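Scytovirin (Scytonema varium, PDB 2QSK) binds sugars as an antiviral lectin and blocks HIV-1 infection and the membrane fusion driven by the viral envelope protein. Local coordinates at residues W8-A11 with N12-G15; Q39-S42 with R43-D46. All blocks are in the same frame, centred on the assembly; numbering follows the deposited sequence. Where two conformers were deposited one is given.

Contact 1 of 2, residues W8-A11 with N12-G15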
loop_
_atom_site.group_PDB
_atom_site.type_symbol
_atom_site.label_atom_id
_atom_site.label_comp_id
_atom_site.label_asym_id
_atom_site.label_seq_id
_atom_site.Cartn_x
_atom_site.Cartn_y
_atom_site.Cartn_z
ATOM N N TRP A 8 -1.097 -0.469 3.420
ATOM C CA TRP A 8 -0.802 -1.646 4.231
ATOM C C TRP A 8 -1.536 -2.844 3.643
ATOM O O TRP A 8 -2.714 -2.743 3.306
ATOM C CB TRP A 8 -1.233 -1.400 5.683
ATOM C CG TRP A 8 -0.884 -2.531 6.586
ATOM C CD1 TRP A 8 -1.694 -3.571 6.945
ATOM C CD2 TRP A 8 0.372 -2.767 7.231
ATOM N NE1 TRP A 8 -1.035 -4.425 7.771
ATOM C CE2 TRP A 8 0.237 -3.967 7.961
ATOM C CE3 TRP A 8 1.600 -2.096 7.253
ATOM C CZ2 TRP A 8 1.280 -4.506 8.716
ATOM C CZ3 TRP A 8 2.634 -2.634 8.007
ATOM C CH2 TRP A 8 2.466 -3.831 8.725
ATOM N N ASN A 9 -0.836 -3.965 3.525
ATOM C CA ASN A 9 -1.424 -5.212 3.054
ATOM C C ASN A 9 -1.969 -6.016 4.226
ATOM O O ASN A 9 -1.220 -6.646 4.961
ATOM C CB ASN A 9 -0.383 -6.024 2.289
ATOM C CG ASN A 9 -0.956 -7.305 1.718
ATOM O OD1 ASN A 9 -2.133 -7.618 1.885
ATOM N ND2 ASN A 9 -0.106 -8.077 1.037
ATOM N N GLU A 10 -3.290 -5.984 4.406
ATOM C CA GLU A 10 -3.925 -6.652 5.534
ATOM C C GLU A 10 -3.906 -8.185 5.434
ATOM O O GLU A 10 -4.226 -8.862 6.411
ATOM C CB GLU A 10 -5.371 -6.199 5.666
ATOM C CG GLU A 10 -5.534 -4.716 5.992
ATOM C CD GLU A 10 -6.981 -4.258 6.083
ATOM O OE1 GLU A 10 -7.888 -5.137 6.196
ATOM O OE2 GLU A 10 -7.225 -3.022 6.046
ATOM N N ALA A 11 -3.584 -8.735 4.262
ATOM C CA ALA A 11 -3.673 -10.187 4.074
ATOM C C ALA A 11 -2.758 -10.931 5.016
ATOM O O ALA A 11 -3.066 -12.072 5.391
ATOM C CB ALA A 11 -3.362 -10.561 2.644
ATOM N N ASN A 12 -1.631 -10.318 5.360
ATOM C CA ASN A 12 -0.579 -10.980 6.118
ATOM C C ASN A 12 -0.597 -10.639 7.604
ATOM O O ASN A 12 0.369 -10.911 8.313
ATOM C CB ASN A 12 0.792 -10.649 5.482
ATOM C CG ASN A 12 0.865 -11.092 4.047
ATOM O OD1 ASN A 12 0.365 -12.161 3.716
ATOM N ND2 ASN A 12 1.460 -10.275 3.184
ATOM N N ASN A 13 -1.708 -10.081 8.107
ATOM C CA ASN A 13 -1.728 -9.606 9.467
ATOM C C ASN A 13 -1.638 -10.733 10.490
ATOM O O ASN A 13 -2.080 -11.866 10.241
ATOM C CB ASN A 13 -3.003 -8.805 9.738
ATOM C CG ASN A 13 -2.970 -7.422 9.126
ATOM O OD1 ASN A 13 -1.990 -7.026 8.495
ATOM N ND2 ASN A 13 -4.052 -6.668 9.312
ATOM N N PRO A 14 -1.108 -10.415 11.678
ATOM C CA PRO A 14 -1.112 -11.398 12.754
ATOM C C PRO A 14 -2.535 -11.813 13.081
ATOM O O PRO A 14 -3.432 -10.958 13.203
ATOM C CB PRO A 14 -0.484 -10.644 13.939
ATOM C CG PRO A 14 0.183 -9.483 13.370
ATOM C CD PRO A 14 -0.500 -9.141 12.098
ATOM N N GLY A 15 -2.743 -13.116 13.220
ATOM C CA GLY A 15 -4.048 -13.662 13.525
ATOM C C GLY A 15 -4.923 -13.945 12.336
ATOM O O GLY A 15 -5.989 -14.562 12.504
HETATM O O HOH W 1 0.329 -7.679 7.108
HETATM O O HOH W 2 -2.697 -13.277 7.933
#
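Asn13 OD1 is gripped by two donors. Trp8 NE1 donates to Asn13 OD1 at 2.9 Å, nearly straight with an N-H...O angle of 164°, and uses a lone pair in the amide plane. Water 1 supplies the second bond and also donates to the carbonyl O of Asn9. The oxygen sits at the ring edge, close to the indole plane, while ring and amide are turned 42° against each other. A Trp8 chi1 of -176° places the ring beside its own carbonyl carbon, with NE1 toward Asn13. The other end of that amide is held too: Asn13 ND2 donates to the carbonyls of Arg19 and Gln25, which should fix the flip of the group.

The backbone closes the same turn, with Asn13 N bonded to Glu10 O at 3.3 Å. Glu10 passes CB by Asn13 ND2 at 3.9 Å and carries its carboxylate on to Asn18, Arg30 and Asp27 N. Just before the turn closes, Asn9 OD1 accepts from Ala11 N at 3.0 Å, and water 2 joins Ala11 O to Asn13 O. The result is an Asx turn at Asn9 running into a type I beta turn over Glu10-Asn13, sealed by a tryptophan-asparagine bond within a loop-rich, disulfide-linked fold.

Contact 2 of 2, residues Q39-S42 with R43-D46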
loop_
_atom_site.group_PDB
_atom_site.type_symbol
_atom_site.label_atom_id
_atom_site.label_comp_id
_atom_site.label_asym_id
_atom_site.label_seq_id
_atom_site.Cartn_x
_atom_site.Cartn_y
_atom_site.Cartn_z
ATOM N N GLN A 39 -11.814 -2.101 9.769
ATOM C CA GLN A 39 -13.143 -1.670 9.343
ATOM C C GLN A 39 -13.032 -0.300 8.665
ATOM O O GLN A 39 -12.129 0.494 8.919
ATOM C CB GLN A 39 -14.158 -1.640 10.472
ATOM C CG GLN A 39 -13.906 -0.578 11.541
ATOM C CD GLN A 39 -14.861 -0.648 12.750
ATOM O OE1 GLN A 39 -14.476 -0.327 13.866
ATOM N NE2 GLN A 39 -16.083 -1.062 12.519
ATOM N N GLY A 40 -14.005 -0.052 7.797
ATOM C CA GLY A 40 -14.080 1.186 7.027
ATOM C C GLY A 40 -13.668 0.976 5.590
ATOM O O GLY A 40 -13.493 -0.144 5.116
ATOM N N THR A 41 -13.481 2.092 4.894
ATOM C CA THR A 41 -13.085 2.104 3.489
ATOM C C THR A 41 -11.654 2.621 3.403
ATOM O O THR A 41 -11.336 3.688 3.915
ATOM C CB THR A 41 -14.029 2.984 2.648
ATOM O OG1 THR A 41 -15.340 2.425 2.724
ATOM C CG2 THR A 41 -13.568 3.056 1.195
ATOM N N SER A 42 -10.777 1.877 2.753
ATOM C CA SER A 42 -9.381 2.295 2.683
ATOM C C SER A 42 -9.221 3.613 1.926
ATOM O O SER A 42 -8.514 4.515 2.392
ATOM C CB SER A 42 -8.533 1.217 2.027
ATOM O OG SER A 42 -9.024 0.895 0.749
ATOM N N ARG A 43 -9.857 3.697 0.764
ATOM C CA ARG A 43 -9.715 4.851 -0.137
ATOM C C ARG A 43 -10.739 4.670 -1.244
ATOM O O ARG A 43 -11.196 3.563 -1.493
ATOM C CB ARG A 43 -8.294 4.947 -0.742
ATOM C CG ARG A 43 -7.913 3.725 -1.549
ATOM C CD ARG A 43 -6.448 3.749 -1.968
ATOM N NE ARG A 43 -5.539 3.724 -0.832
ATOM C CZ ARG A 43 -5.239 2.630 -0.127
ATOM N NH1 ARG A 43 -5.732 1.438 -0.465
ATOM N NH2 ARG A 43 -4.466 2.731 0.953
ATOM N N LYS A 44 -11.037 5.768 -1.938
ATOM C CA LYS A 44 -11.944 5.761 -3.088
ATOM C C LYS A 44 -11.343 6.653 -4.173
ATOM O O LYS A 44 -11.118 7.831 -3.916
ATOM C CB LYS A 44 -13.329 6.303 -2.700
ATOM C CG LYS A 44 -13.786 5.996 -1.278
ATOM C CD LYS A 44 -15.197 6.517 -1.010
ATOM C CE LYS A 44 -15.681 6.153 0.385
ATOM N NZ LYS A 44 -14.710 6.539 1.451
ATOM N N PRO A 45 -11.043 6.095 -5.369
ATOM C CA PRO A 45 -11.124 4.698 -5.790
ATOM C C PRO A 45 -10.003 3.863 -5.160
ATOM O O PRO A 45 -8.972 4.403 -4.726
ATOM C CB PRO A 45 -10.933 4.778 -7.303
ATOM C CG PRO A 45 -10.064 5.933 -7.480
ATOM C CD PRO A 45 -10.515 6.935 -6.457
ATOM N N ASP A 46 -10.229 2.554 -5.112
ATOM C CA ASP A 46 -9.217 1.575 -4.710
ATOM C C ASP A 46 -9.137 0.502 -5.795
ATOM O O ASP A 46 -10.144 -0.129 -6.096
ATOM C CB ASP A 46 -9.602 0.922 -3.387
ATOM C CG ASP A 46 -8.467 0.104 -2.781
ATOM O OD1 ASP A 46 -7.305 0.552 -2.831
ATOM O OD2 ASP A 46 -8.739 -0.988 -2.233
HETATM O O HOH W 3 -11.991 6.150 2.758
#
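Leaving strand 38-39, the backbone turns at Ser42 and continues extended through Arg43 and Lys44, then a cis peptide into Pro45 precedes Asp46, whose carboxylate meets the edge of the Arg43 guanidinium. This is an irregular connecting loop of a small disulfide-rich lectin, and its contacts are made by side chains and water.

Ser42 lies against Arg43, its CB over one face of the guanidinium and 3.8 Å from Arg43 NH1. The arginine can fold back this way because its CG stands between the backbone N and the carbonyl carbon (chi1 60°) and the chain bends again at chi3. Arg43 NH1 is then directed at Asp46 OD1, a salt bridge of 3.0 Å with an N-H...O angle of 161°. The carboxylate oxygen lies in the guanidinium plane, yet the nitrogen comes to it from above the carboxylate plane. Asp27 OD2 is a second acidic partner of NH1, and NE donates to Pro4 O, so the guanidinium is held at two or more of its nitrogens and its charge is probably well balanced by Asp46 and Asp27. Ser42 OG is 3.5 Å from Asp46 OD2, a loose approach; the same OG does hydrogen-bond a bound glycerol, probably from the crystallisation liquor.

Elsewhere in the loop, Thr41 and Lys44 cross at about a right angle. The lysine, modelled in two conformers, curls its end round the threonine methyl in the copy described: a bend at chi4 (52°) sets Lys44 NZ 3.7 Å from Thr41 CG2, while CG and CE also pack on that methyl. Water 3 links the two residues, donating to Thr41 O at 2.8 Å and accepting a weak bond from Lys44 NZ at 3.0 Å.

How the contacts relate
Contact 1 comes first along the chain and closes before contact 2 opens. Their centres lie about 16 Å apart and the nearest atoms about 5 Å, so they do not touch directly. Between them in sequence runs the two-stranded antiparallel sheet of strands 31-32 and 38-39; contact 1 precedes it and contact 2 begins at its last strand. Asp27 is common to both, taking Trp8 N on OD1 and Arg43 NH1 on OD2, while Arg30 pairs with Glu10 and donates to Gly40 O. Asp27 and Arg30 thus tie these two loops together, in a chain with no helix and little strand that is also cross-linked by disulfides.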